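Local coordinates for glycosyltransferase Gtf1 (Streptococcus pneumoniae, PDB 4PQG), which belongs to the GT-B class of glycosyltransferases, pairing two Rossmann-like domains with an extended antiparallel beta-sheet domain, at residues A[87-92]-A[123-128]; A[94-99]-A[134-139]; A[222-227]-A[234-239]; A[252-257]-A[291-296]; A[348-353]-A[467-472]. One frame throughout, in Å; residues are numbered along the deposited sequence.

Contact 1. Residues A[87-92]-A[123-128]; sequences VTVDDV and CYLVDE
With CG1 of V92 swung opposite its backbone N (chi1 164°) and SG of C123 turned opposite its own carbonyl carbon (chi1 -62°), methyl and sulfur come to face one another, V92 CG1 lying 3.9 Å from C123 SG. Three residues earlier in the same helix, V89 splits its two branches between two partners. Its CG2 rests 4.0 Å from L125 CD2, the two side chains meeting at a slant, while CG1 stays farther from C123 SG. Nothing polar crosses; all four residues are buried. The helix that carries both valines begins with a capping box: T88 OG1 accepts from D91 N at 3.2 Å, and D91 OD2 takes T88 N in return at 3.0 Å, a nearly straight bond. Helix 89-93 lies on the antiparallel sheet, where V89 and L125 also touch L110 of strand 109-114, and V92 reaches A136 of strand 133-140 and F150 of strand 143-150.

Contact 2. Residues A[94-99]-A[134-139]; sequences AYFGGE and QHAEYV
The backbones of F96 and Y138 keep well apart, with CA atoms 8.0 Å from each other and no direct hydrogen bond between the irregular segment 94-99 and the strand, which leaves the side chains to make the join. Y138 sends its ring opposite the backbone N (chi1 -176°), and the F96 and Y138 side chains run past one another, pointing opposite ways. Their planes are almost parallel, 7° apart, yet the centroids are 5.4 Å apart, so there is little face-to-face overlap. The close approaches gather on the CD1-CE1 side of the F96 ring and the CB-CG-CD1 side of Y138: F96 CD1 is 3.4 Å from Y138 CD1, and F96 CE1 is 3.6 Å from Y138 CB. Two residues back on the strand, A136 CB approaches F96 CE2 at 4.3 Å, while Y95 CB covers one face of the F96 ring over its centre. A water adds a polar bridge, 2.9 Å from Y138 OH and only weakly bound by G97 N. F96 also meets V121, R146 and D148, on the two strands that flank 133-140. An aromatic side chain from a connecting loop laid across neighbouring strands in this way is plain packing on the antiparallel sheet of the GtfA-type extended beta-sheet domain.

Contact 3. Residues A[222-227]-A[234-239]; sequences DLVILD and QVVFEE
L226 and V236 meet end on, inside a beta-alpha-beta unit of the first Rossmann-like domain, where strand 223-226 leads into helix 233-240 and on to strand 244-248. The helix runs back nearly antiparallel to the strand, with the short axes at 160° and 10.4 Å apart, a gap that the side chains fill. The main bump is CG1 of V236, extended opposite its backbone N (chi1 174°). It enters the fork of L226, standing 4.1 Å from L226 CD1 and equally far from L226 CD2. V224, two residues earlier and pointing to the same face of the strand, flanks V236 CG1 on another side, its CG1 4.3 Å away from that methyl. The leucine is in turn a bump for the helix: its CD2 methyl fits the step between V236 and the ring of F237, lying against both. F237 starts out from the far side of the helix, but its ring comes round and crosses the L226 side chain at about a right angle. I14 of strand 10-15 touches both V224 and L226, while Y272 meets the F237 ring edge-to-face. Because the leucine methyl sits near the plane of the F237 ring, it is the ring's edge that is met, with F237 CE2 3.7 Å from L226 CD2.

Contact 4. Residues A[252-257]-A[291-296]; sequences EHYSEN and NEVLQE
E252 OE2 is held twice: the backbone N-H of H253 meets its anti lone pair (H253 N to E252 OE2 3.1 Å), and Y435 OH bonds it too. The loop belongs to the first Rossmann-like domain of the GT-B fold, whereas Y435 follows strand 428-431 of the second, so the carboxylate probably helps to tie the two. The H253 ring leaves the backbone with CG between N and the carbonyl carbon (chi1 61°) and points at helix 288-301. Hydrogen bonds between ND1 and Q290 NE2 and between NE2 and Q297 OE1, both residues on that helix, hold its rotation. V293 CG1 meets the ring at its edge, in plane, 3.7 Å from H253 CE1. Y254 CD2 lies over one face, toward the rim, and Y254 CE2 also comes within 4.3 Å of V293 CG1. The H253 side chain is about 9 Å from the bound NAG. L294 comes in obliquely, its CD1 methyl 3.6 Å from H253 CD2 and 3.7 Å from H253 NE2.

Contact 5. Residues A[348-353]-A[467-472]; sequences KAVIEA and AKICQL
A353 and C470 make the tight end of this helix pair, where the backbones come nearest and the CA atoms of A353 and C470 are 6.3 Å apart. A small side chain permits that approach. A353 CB touches C470 SG at 3.9 Å, the sulfur being turned opposite its carbonyl carbon (chi1 -73°), which also leaves C470 SG 4.0 Å from the backbone A353 O. A353 CB also meets I469 CG2 at 4.3 Å. I469 then extends its CD1 along the neighbouring helix to V350 CG2, a looser touch at 4.4 Å. The two helices, 343-353 and 458-474, belong to the second Rossmann-like domain of the GT-B fold and cross at -49°, their short axes 9.4 Å apart. Both pack on its parallel sheet, with V350 and I469 resting together on L406 of strand 404-406. Toward the surface the character changes from apolar to charged. E352 keeps its distance from segment 467-472 and pairs with K355, while K348 reaches across to E458, at the start of helix 458-474, in a salt bridge. C470 itself is partly exposed and touches E356. Away from the interface, K468 NZ bonds Q471 OE1 at 2.8 Å, the nitrogen tilted 24° from the carbonyl plane, and the lysine makes a cation-pi contact with Y448 as well.

In the fold
Followed from the N terminus, the contacts serve three sheets in turn. Contacts 1 and 2, enclosing 30 and 34 residues, cross, since their segments alternate in the order 87-92, 94-99, 123-128, 134-139. They lie 10 Å apart between centres and use adjacent strands 119-125 and 133-140 of the antiparallel sheet, so helix 89-93 and the loop after it are fastened to one surface. The remaining contacts follow in series. Contact 3 closes the shortest loop, six residues, within the first Rossmann-like domain; contact 4 closes 33 residues there, about 22 Å away between centres. Contact 5 spans 113 residues and brings together two helices of the second Rossmann-like domain, about 33 Å from contact 4 between centres.

Contact 1. Residues A[87-92]-A[123-128]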
# COMPACT_ATOMS: atom_id res chain seq x y z
N VAL A 87 -20.79 12.05 10.75
CA VAL A 87 -21.90 12.86 10.24
C VAL A 87 -23.05 11.97 9.74
O VAL A 87 -22.82 11.00 9.01
CB VAL A 87 -21.39 13.80 9.13
CG1 VAL A 87 -22.54 14.46 8.40
CG2 VAL A 87 -20.46 14.85 9.73
N THR A 88 -24.28 12.31 10.11
CA THR A 88 -25.48 11.55 9.72
C THR A 88 -26.19 12.16 8.52
O THR A 88 -25.88 13.28 8.12
CB THR A 88 -26.51 11.48 10.85
OG1 THR A 88 -26.94 12.81 11.18
CG2 THR A 88 -25.94 10.81 12.08
N VAL A 89 -27.15 11.43 7.95
CA VAL A 89 -28.01 11.96 6.89
C VAL A 89 -28.66 13.29 7.26
O VAL A 89 -28.73 14.22 6.44
CB VAL A 89 -29.10 10.95 6.48
CG1 VAL A 89 -30.01 11.54 5.41
CG2 VAL A 89 -28.47 9.68 5.95
N ASP A 90 -29.13 13.39 8.50
CA ASP A 90 -29.81 14.60 8.96
C ASP A 90 -28.84 15.76 9.04
O ASP A 90 -29.18 16.88 8.65
CB ASP A 90 -30.45 14.37 10.34
CG ASP A 90 -31.64 13.45 10.27
OD1 ASP A 90 -32.45 13.60 9.33
OD2 ASP A 90 -31.76 12.57 11.14
N ASP A 91 -27.65 15.48 9.56
CA ASP A 91 -26.57 16.47 9.58
C ASP A 91 -26.26 16.95 8.18
O ASP A 91 -26.01 18.14 7.97
CB ASP A 91 -25.29 15.88 10.17
CG ASP A 91 -25.42 15.52 11.62
OD1 ASP A 91 -26.16 16.21 12.35
OD2 ASP A 91 -24.74 14.55 12.02
N VAL A 92 -26.26 16.02 7.22
CA VAL A 92 -25.96 16.33 5.82
C VAL A 92 -27.03 17.21 5.19
O VAL A 92 -26.71 18.22 4.53
CB VAL A 92 -25.79 15.05 4.95
CG1 VAL A 92 -25.87 15.37 3.47
CG2 VAL A 92 -24.46 14.40 5.27
N CYS A 123 -26.70 10.88 -0.99
CA CYS A 123 -25.78 10.56 0.09
C CYS A 123 -25.11 9.22 -0.15
O CYS A 123 -25.76 8.23 -0.54
CB CYS A 123 -26.51 10.53 1.44
SG CYS A 123 -27.24 12.10 1.95
N TYR A 124 -23.81 9.20 0.11
CA TYR A 124 -23.03 7.98 0.03
C TYR A 124 -22.67 7.53 1.43
O TYR A 124 -21.83 8.13 2.11
CB TYR A 124 -21.80 8.17 -0.88
CG TYR A 124 -22.19 8.38 -2.33
CD1 TYR A 124 -22.23 7.31 -3.22
CD2 TYR A 124 -22.58 9.64 -2.79
CE1 TYR A 124 -22.61 7.50 -4.55
CE2 TYR A 124 -22.97 9.84 -4.11
CZ TYR A 124 -22.98 8.77 -4.98
OH TYR A 124 -23.36 8.97 -6.29
N LEU A 125 -23.35 6.48 1.86
CA LEU A 125 -23.27 5.98 3.23
C LEU A 125 -22.01 5.18 3.46
O LEU A 125 -21.55 4.49 2.55
CB LEU A 125 -24.51 5.12 3.55
CG LEU A 125 -25.85 5.83 3.44
CD1 LEU A 125 -26.95 4.84 3.07
CD2 LEU A 125 -26.18 6.58 4.73
N VAL A 126 -21.47 5.27 4.68
CA VAL A 126 -20.32 4.47 5.08
C VAL A 126 -20.76 3.01 5.07
O VAL A 126 -20.05 2.15 4.55
CB VAL A 126 -19.82 4.85 6.50
CG1 VAL A 126 -18.62 4.01 6.92
CG2 VAL A 126 -19.43 6.32 6.57
N ASP A 127 -21.95 2.77 5.62
CA ASP A 127 -22.47 1.42 5.85
C ASP A 127 -23.94 1.40 5.41
O ASP A 127 -24.75 2.20 5.90
CB ASP A 127 -22.34 1.10 7.35
CG ASP A 127 -22.69 -0.35 7.69
OD1 ASP A 127 -23.67 -0.91 7.15
OD2 ASP A 127 -22.00 -0.91 8.56
N GLU A 128 -24.26 0.49 4.49
CA GLU A 128 -25.64 0.35 3.95
C GLU A 128 -26.71 0.31 5.03
O GLU A 128 -27.84 0.74 4.80
CB GLU A 128 -25.78 -0.92 3.08
CG GLU A 128 -24.76 -1.09 1.97
CD GLU A 128 -23.50 -1.84 2.41
OE1 GLU A 128 -22.84 -1.45 3.41
OE2 GLU A 128 -23.14 -2.83 1.73

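Contact 2. Residues A[94-99]-A[134-139]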
# COMPACT_ATOMS: atom_id res chain seq x y z
N ALA A 94 -28.91 19.30 6.48
CA ALA A 94 -28.86 20.65 7.06
C ALA A 94 -28.02 21.61 6.21
O ALA A 94 -28.21 22.83 6.25
CB ALA A 94 -28.33 20.60 8.49
N TYR A 95 -27.07 21.07 5.46
CA TYR A 95 -26.25 21.89 4.55
C TYR A 95 -27.05 22.33 3.31
O TYR A 95 -26.73 23.33 2.67
CB TYR A 95 -24.99 21.14 4.13
CG TYR A 95 -23.94 21.00 5.21
CD1 TYR A 95 -22.89 21.92 5.33
CD2 TYR A 95 -23.98 19.93 6.11
CE1 TYR A 95 -21.92 21.78 6.33
CE2 TYR A 95 -23.03 19.79 7.12
CZ TYR A 95 -21.99 20.71 7.22
OH TYR A 95 -21.02 20.56 8.19
N PHE A 96 -28.09 21.58 2.99
CA PHE A 96 -28.91 21.87 1.82
C PHE A 96 -30.28 22.37 2.28
O PHE A 96 -30.65 22.21 3.44
CB PHE A 96 -28.98 20.64 0.90
CG PHE A 96 -27.63 20.01 0.64
CD1 PHE A 96 -26.71 20.60 -0.25
CD2 PHE A 96 -27.25 18.84 1.30
CE1 PHE A 96 -25.47 20.02 -0.48
CE2 PHE A 96 -26.00 18.26 1.07
CZ PHE A 96 -25.10 18.85 0.18
N GLY A 97 -31.02 23.03 1.39
CA GLY A 97 -32.35 23.53 1.76
C GLY A 97 -33.29 22.42 2.20
O GLY A 97 -33.11 21.27 1.84
N GLY A 98 -34.31 22.78 2.98
CA GLY A 98 -35.24 21.80 3.54
C GLY A 98 -36.32 21.33 2.58
O GLY A 98 -36.24 21.58 1.38
N GLU A 99 -37.31 20.63 3.13
CA GLU A 99 -38.52 20.20 2.41
C GLU A 99 -38.35 18.93 1.57
O GLU A 99 -38.58 18.92 0.35
CB GLU A 99 -39.12 21.35 1.58
CG GLU A 99 -39.53 22.57 2.40
CD GLU A 99 -40.86 22.40 3.11
OE1 GLU A 99 -41.80 23.17 2.80
OE2 GLU A 99 -40.97 21.50 3.98
N GLN A 134 -20.46 9.61 4.20
CA GLN A 134 -19.04 9.84 3.88
C GLN A 134 -18.94 11.07 2.98
O GLN A 134 -18.09 11.93 3.19
CB GLN A 134 -18.43 8.58 3.22
CG GLN A 134 -16.96 8.66 2.81
CD GLN A 134 -16.76 9.27 1.42
OE1 GLN A 134 -17.58 9.05 0.51
NE2 GLN A 134 -15.67 10.03 1.25
N HIS A 135 -19.82 11.15 1.97
CA HIS A 135 -19.93 12.33 1.12
C HIS A 135 -21.30 12.43 0.49
O HIS A 135 -22.04 11.45 0.49
CB HIS A 135 -18.80 12.40 0.08
CG HIS A 135 -19.00 11.51 -1.13
ND1 HIS A 135 -18.65 10.22 -1.14
CD2 HIS A 135 -19.46 11.81 -2.41
CE1 HIS A 135 -18.89 9.69 -2.35
NE2 HIS A 135 -19.38 10.67 -3.13
N ALA A 136 -21.64 13.61 -0.01
CA ALA A 136 -22.98 13.91 -0.55
C ALA A 136 -22.85 14.76 -1.79
O ALA A 136 -21.92 15.58 -1.89
CB ALA A 136 -23.83 14.63 0.48
N GLU A 137 -23.78 14.58 -2.72
CA GLU A 137 -23.80 15.27 -4.00
C GLU A 137 -25.09 16.08 -4.16
O GLU A 137 -26.18 15.55 -3.96
CB GLU A 137 -23.64 14.25 -5.14
CG GLU A 137 -22.40 13.38 -4.95
CD GLU A 137 -22.04 12.53 -6.15
OE1 GLU A 137 -22.87 12.43 -7.07
OE2 GLU A 137 -20.92 11.96 -6.15
N TYR A 138 -24.95 17.35 -4.53
CA TYR A 138 -26.12 18.23 -4.74
C TYR A 138 -26.34 18.49 -6.20
O TYR A 138 -25.47 19.02 -6.90
CB TYR A 138 -25.96 19.57 -4.03
CG TYR A 138 -27.17 20.49 -4.15
CD1 TYR A 138 -28.28 20.34 -3.29
CD2 TYR A 138 -27.21 21.53 -5.09
CE1 TYR A 138 -29.38 21.19 -3.38
CE2 TYR A 138 -28.31 22.39 -5.20
CZ TYR A 138 -29.38 22.21 -4.34
OH TYR A 138 -30.47 23.06 -4.44
N VAL A 139 -27.55 18.17 -6.66
CA VAL A 139 -27.87 18.22 -8.08
C VAL A 139 -29.05 19.16 -8.30
O VAL A 139 -30.05 19.10 -7.57
CB VAL A 139 -28.18 16.80 -8.62
CG1 VAL A 139 -28.45 16.84 -10.11
CG2 VAL A 139 -27.03 15.83 -8.34
O HOH W 1 -30.25 24.26 -1.78

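Contact 3. Residues A[222-227]-A[234-239]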
# COMPACT_ATOMS: atom_id res chain seq x y z
N ASP A 222 15.29 15.76 13.45
CA ASP A 222 14.20 15.03 12.77
C ASP A 222 14.73 14.13 11.68
O ASP A 222 15.83 14.37 11.14
CB ASP A 222 13.17 16.00 12.19
CG ASP A 222 12.33 16.66 13.24
OD1 ASP A 222 12.09 16.04 14.30
OD2 ASP A 222 11.91 17.80 13.01
N LEU A 223 13.96 13.10 11.35
CA LEU A 223 14.23 12.23 10.22
C LEU A 223 13.03 12.20 9.25
O LEU A 223 11.89 11.95 9.66
CB LEU A 223 14.53 10.81 10.71
CG LEU A 223 14.86 9.71 9.68
CD1 LEU A 223 16.01 10.08 8.74
CD2 LEU A 223 15.14 8.37 10.38
N VAL A 224 13.32 12.45 7.98
CA VAL A 224 12.32 12.30 6.92
C VAL A 224 12.65 11.01 6.17
O VAL A 224 13.75 10.84 5.64
CB VAL A 224 12.29 13.53 5.98
CG1 VAL A 224 11.34 13.32 4.81
CG2 VAL A 224 11.90 14.77 6.77
N ILE A 225 11.69 10.09 6.15
CA ILE A 225 11.82 8.84 5.42
C ILE A 225 10.86 8.88 4.23
O ILE A 225 9.64 9.00 4.39
CB ILE A 225 11.51 7.63 6.31
CG1 ILE A 225 12.41 7.65 7.55
CG2 ILE A 225 11.64 6.34 5.51
CD1 ILE A 225 12.12 6.56 8.56
N LEU A 226 11.45 8.77 3.06
CA LEU A 226 10.71 8.86 1.81
C LEU A 226 10.43 7.48 1.19
O LEU A 226 11.34 6.79 0.71
CB LEU A 226 11.51 9.73 0.85
CG LEU A 226 10.88 10.18 -0.47
CD1 LEU A 226 9.56 10.87 -0.22
CD2 LEU A 226 11.87 11.11 -1.16
N ASP A 227 9.16 7.11 1.18
CA ASP A 227 8.75 5.83 0.61
C ASP A 227 8.41 5.87 -0.87
O ASP A 227 8.84 5.00 -1.66
CB ASP A 227 7.61 5.25 1.44
CG ASP A 227 8.11 4.72 2.76
OD1 ASP A 227 8.93 3.77 2.70
OD2 ASP A 227 7.73 5.27 3.83
N GLN A 234 11.96 16.57 -5.60
CA GLN A 234 12.85 17.70 -5.49
C GLN A 234 12.54 18.56 -4.27
O GLN A 234 13.46 18.97 -3.54
CB GLN A 234 12.72 18.55 -6.73
CG GLN A 234 13.68 19.71 -6.78
CD GLN A 234 13.81 20.24 -8.18
OE1 GLN A 234 13.57 19.51 -9.14
NE2 GLN A 234 14.19 21.50 -8.31
N VAL A 235 11.25 18.85 -4.07
CA VAL A 235 10.78 19.68 -2.95
C VAL A 235 11.02 18.99 -1.61
O VAL A 235 11.45 19.63 -0.65
CB VAL A 235 9.27 20.01 -3.13
CG1 VAL A 235 8.74 20.67 -1.88
CG2 VAL A 235 9.08 20.91 -4.34
N VAL A 236 10.76 17.69 -1.54
CA VAL A 236 11.07 16.91 -0.34
C VAL A 236 12.59 16.92 -0.04
O VAL A 236 13.01 17.16 1.10
CB VAL A 236 10.51 15.46 -0.44
CG1 VAL A 236 10.94 14.60 0.74
CG2 VAL A 236 9.00 15.50 -0.50
N PHE A 237 13.40 16.66 -1.07
CA PHE A 237 14.85 16.64 -0.96
C PHE A 237 15.37 17.97 -0.42
O PHE A 237 16.13 18.00 0.55
CB PHE A 237 15.53 16.30 -2.31
CG PHE A 237 15.80 14.82 -2.50
CD1 PHE A 237 17.05 14.38 -2.97
CD2 PHE A 237 14.82 13.86 -2.22
CE1 PHE A 237 17.32 13.03 -3.14
CE2 PHE A 237 15.09 12.50 -2.40
CZ PHE A 237 16.34 12.08 -2.86
N GLU A 238 14.91 19.07 -1.02
CA GLU A 238 15.39 20.39 -0.66
C GLU A 238 15.02 20.75 0.78
O GLU A 238 15.87 21.19 1.56
CB GLU A 238 14.84 21.43 -1.63
CG GLU A 238 15.55 21.42 -2.97
CD GLU A 238 14.89 22.34 -3.98
OE1 GLU A 238 13.82 22.92 -3.67
OE2 GLU A 238 15.44 22.48 -5.08
N GLU A 239 13.75 20.54 1.13
CA GLU A 239 13.25 20.91 2.44
C GLU A 239 13.70 19.98 3.56
O GLU A 239 13.66 20.36 4.73
CB GLU A 239 11.72 21.01 2.43
CG GLU A 239 11.19 22.05 1.46
CD GLU A 239 11.73 23.44 1.75
OE1 GLU A 239 11.79 23.81 2.95
OE2 GLU A 239 12.08 24.15 0.79

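Contact 4. Residues A[252-257]-A[291-296]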
# COMPACT_ATOMS: atom_id res chain seq x y z
N GLU A 252 12.77 -4.18 -6.61
CA GLU A 252 13.99 -4.22 -7.43
C GLU A 252 14.22 -2.82 -8.01
O GLU A 252 13.27 -2.15 -8.39
CB GLU A 252 13.82 -5.25 -8.55
CG GLU A 252 15.04 -5.47 -9.43
CD GLU A 252 16.24 -5.96 -8.65
OE1 GLU A 252 16.53 -7.17 -8.68
OE2 GLU A 252 16.91 -5.13 -7.98
N HIS A 253 15.47 -2.36 -8.09
CA HIS A 253 15.73 -0.92 -8.23
C HIS A 253 16.38 -0.53 -9.53
O HIS A 253 16.74 0.64 -9.73
CB HIS A 253 16.60 -0.46 -7.07
CG HIS A 253 17.92 -1.16 -7.05
ND1 HIS A 253 18.11 -2.33 -6.40
CD2 HIS A 253 19.10 -0.90 -7.74
CE1 HIS A 253 19.36 -2.77 -6.63
NE2 HIS A 253 19.96 -1.89 -7.45
N TYR A 254 16.56 -1.49 -10.43
CA TYR A 254 17.15 -1.24 -11.74
C TYR A 254 16.62 -2.30 -12.72
O TYR A 254 16.08 -3.32 -12.29
CB TYR A 254 18.68 -1.29 -11.65
CG TYR A 254 19.23 -2.69 -11.65
CD1 TYR A 254 19.91 -3.19 -12.78
CD2 TYR A 254 19.05 -3.55 -10.56
CE1 TYR A 254 20.40 -4.48 -12.80
CE2 TYR A 254 19.53 -4.85 -10.58
CZ TYR A 254 20.21 -5.30 -11.70
OH TYR A 254 20.70 -6.58 -11.74
N SER A 255 16.78 -2.06 -14.01
CA SER A 255 16.35 -3.02 -15.03
C SER A 255 17.55 -3.78 -15.57
O SER A 255 18.43 -3.22 -16.26
CB SER A 255 15.58 -2.35 -16.15
OG SER A 255 14.41 -1.73 -15.63
N GLU A 256 17.57 -5.06 -15.23
CA GLU A 256 18.65 -5.93 -15.64
C GLU A 256 18.75 -6.03 -17.16
O GLU A 256 19.85 -5.93 -17.70
CB GLU A 256 18.46 -7.32 -15.03
CG GLU A 256 19.74 -8.12 -15.03
CD GLU A 256 19.60 -9.49 -14.39
OE1 GLU A 256 18.47 -9.91 -14.07
OE2 GLU A 256 20.66 -10.14 -14.20
N ASN A 257 17.62 -6.20 -17.84
CA ASN A 257 17.66 -6.33 -19.31
C ASN A 257 18.23 -5.10 -20.05
O ASN A 257 18.83 -5.25 -21.10
CB ASN A 257 16.31 -6.76 -19.90
CG ASN A 257 15.13 -6.15 -19.17
OD1 ASN A 257 14.97 -6.33 -17.95
ND2 ASN A 257 14.28 -5.43 -19.90
N ASN A 291 21.43 -4.65 -0.79
CA ASN A 291 22.40 -3.71 -0.26
C ASN A 291 23.69 -3.74 -1.07
O ASN A 291 24.12 -2.71 -1.60
CB ASN A 291 22.64 -3.98 1.24
CG ASN A 291 23.43 -2.87 1.92
OD1 ASN A 291 24.36 -2.30 1.35
ND2 ASN A 291 23.07 -2.57 3.16
N GLU A 292 24.27 -4.93 -1.22
CA GLU A 292 25.54 -5.10 -1.94
C GLU A 292 25.42 -4.75 -3.43
O GLU A 292 26.31 -4.09 -4.00
CB GLU A 292 26.04 -6.54 -1.79
CG GLU A 292 26.26 -6.96 -0.35
CD GLU A 292 26.38 -8.47 -0.19
OE1 GLU A 292 26.89 -9.13 -1.12
OE2 GLU A 292 25.95 -8.99 0.88
N VAL A 293 24.34 -5.19 -4.06
CA VAL A 293 24.06 -4.87 -5.46
C VAL A 293 24.05 -3.35 -5.68
O VAL A 293 24.76 -2.82 -6.53
CB VAL A 293 22.73 -5.50 -5.94
CG1 VAL A 293 22.28 -4.87 -7.26
CG2 VAL A 293 22.88 -7.00 -6.10
N LEU A 294 23.25 -2.66 -4.87
CA LEU A 294 23.11 -1.22 -5.00
C LEU A 294 24.44 -0.51 -4.73
O LEU A 294 24.83 0.39 -5.49
CB LEU A 294 22.01 -0.69 -4.07
CG LEU A 294 21.59 0.78 -4.20
CD1 LEU A 294 21.17 1.15 -5.62
CD2 LEU A 294 20.47 1.09 -3.20
N GLN A 295 25.13 -0.92 -3.66
CA GLN A 295 26.43 -0.30 -3.36
C GLN A 295 27.38 -0.37 -4.56
O GLN A 295 27.93 0.65 -4.99
CB GLN A 295 27.08 -0.91 -2.10
CG GLN A 295 28.16 -0.01 -1.52
CD GLN A 295 27.58 1.19 -0.79
OE1 GLN A 295 26.95 1.03 0.24
NE2 GLN A 295 27.80 2.40 -1.33
N GLU A 296 27.53 -1.57 -5.12
CA GLU A 296 28.34 -1.79 -6.32
C GLU A 296 27.91 -0.88 -7.47
O GLU A 296 28.76 -0.34 -8.18
CB GLU A 296 28.27 -3.26 -6.77
CG GLU A 296 28.91 -4.25 -5.79
CD GLU A 296 28.66 -5.71 -6.15
OE1 GLU A 296 27.84 -6.00 -7.05
OE2 GLU A 296 29.30 -6.60 -5.53

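Contact 5. Residues A[348-353]-A[467-472]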
# COMPACT_ATOMS: atom_id res chain seq x y z
N LYS A 348 -2.82 -22.52 -13.34
CA LYS A 348 -2.55 -23.62 -14.30
C LYS A 348 -1.73 -24.78 -13.72
O LYS A 348 -1.97 -25.96 -14.04
CB LYS A 348 -1.91 -23.08 -15.57
CG LYS A 348 -2.78 -22.04 -16.27
CD LYS A 348 -2.34 -21.77 -17.69
CE LYS A 348 -3.35 -20.90 -18.41
NZ LYS A 348 -3.02 -20.84 -19.87
N ALA A 349 -0.77 -24.46 -12.86
CA ALA A 349 0.03 -25.46 -12.16
C ALA A 349 -0.84 -26.28 -11.21
O ALA A 349 -0.72 -27.52 -11.16
CB ALA A 349 1.17 -24.80 -11.40
N VAL A 350 -1.73 -25.60 -10.48
CA VAL A 350 -2.62 -26.25 -9.54
C VAL A 350 -3.63 -27.16 -10.26
O VAL A 350 -3.86 -28.28 -9.82
CB VAL A 350 -3.30 -25.26 -8.56
CG1 VAL A 350 -4.34 -25.94 -7.68
CG2 VAL A 350 -2.24 -24.61 -7.68
N ILE A 351 -4.20 -26.68 -11.37
CA ILE A 351 -5.07 -27.50 -12.23
C ILE A 351 -4.38 -28.81 -12.63
O ILE A 351 -4.99 -29.87 -12.61
CB ILE A 351 -5.54 -26.73 -13.49
CG1 ILE A 351 -6.46 -25.57 -13.09
CG2 ILE A 351 -6.25 -27.66 -14.49
CD1 ILE A 351 -6.59 -24.52 -14.18
N GLU A 352 -3.10 -28.70 -12.97
CA GLU A 352 -2.30 -29.83 -13.42
C GLU A 352 -2.00 -30.79 -12.27
O GLU A 352 -2.20 -32.01 -12.39
CB GLU A 352 -1.02 -29.32 -14.09
CG GLU A 352 -0.10 -30.38 -14.69
CD GLU A 352 -0.66 -31.05 -15.94
OE1 GLU A 352 -1.55 -30.47 -16.61
OE2 GLU A 352 -0.17 -32.15 -16.26
N ALA A 353 -1.54 -30.25 -11.14
CA ALA A 353 -1.22 -31.06 -9.97
C ALA A 353 -2.45 -31.79 -9.44
O ALA A 353 -2.35 -32.89 -8.89
CB ALA A 353 -0.58 -30.22 -8.88
N ALA A 467 4.90 -30.38 -10.68
CA ALA A 467 5.85 -31.42 -10.24
C ALA A 467 6.35 -31.18 -8.82
O ALA A 467 6.51 -32.13 -8.04
CB ALA A 467 7.03 -31.51 -11.20
N LYS A 468 6.60 -29.93 -8.48
CA LYS A 468 7.12 -29.60 -7.15
C LYS A 468 6.08 -29.73 -6.04
O LYS A 468 6.38 -30.23 -4.94
CB LYS A 468 7.80 -28.23 -7.14
CG LYS A 468 9.21 -28.25 -7.71
CD LYS A 468 10.05 -29.31 -6.99
CE LYS A 468 11.46 -29.34 -7.50
NZ LYS A 468 12.26 -30.33 -6.73
N ILE A 469 4.86 -29.29 -6.32
CA ILE A 469 3.74 -29.46 -5.39
C ILE A 469 3.58 -30.96 -5.13
O ILE A 469 3.58 -31.38 -3.97
CB ILE A 469 2.42 -28.87 -5.94
CG1 ILE A 469 2.49 -27.33 -5.99
CG2 ILE A 469 1.23 -29.32 -5.10
CD1 ILE A 469 1.55 -26.69 -7.00
N CYS A 470 3.44 -31.74 -6.20
CA CYS A 470 3.26 -33.19 -6.10
C CYS A 470 4.38 -33.86 -5.31
O CYS A 470 4.11 -34.67 -4.44
CB CYS A 470 3.13 -33.82 -7.49
SG CYS A 470 1.55 -33.46 -8.27
N GLN A 471 5.63 -33.47 -5.58
CA GLN A 471 6.79 -33.97 -4.85
C GLN A 471 6.77 -33.71 -3.34
O GLN A 471 7.20 -34.56 -2.54
CB GLN A 471 8.09 -33.42 -5.46
CG GLN A 471 9.35 -33.96 -4.80
CD GLN A 471 10.61 -33.32 -5.34
OE1 GLN A 471 10.56 -32.51 -6.26
NE2 GLN A 471 11.75 -33.69 -4.77
N LEU A 472 6.26 -32.54 -2.94
CA LEU A 472 6.21 -32.17 -1.51
C LEU A 472 5.32 -33.13 -0.74
O LEU A 472 5.66 -33.57 0.36
CB LEU A 472 5.70 -30.72 -1.34
CG LEU A 472 5.64 -30.10 0.06
CD1 LEU A 472 5.78 -28.58 -0.07
CD2 LEU A 472 4.35 -30.46 0.79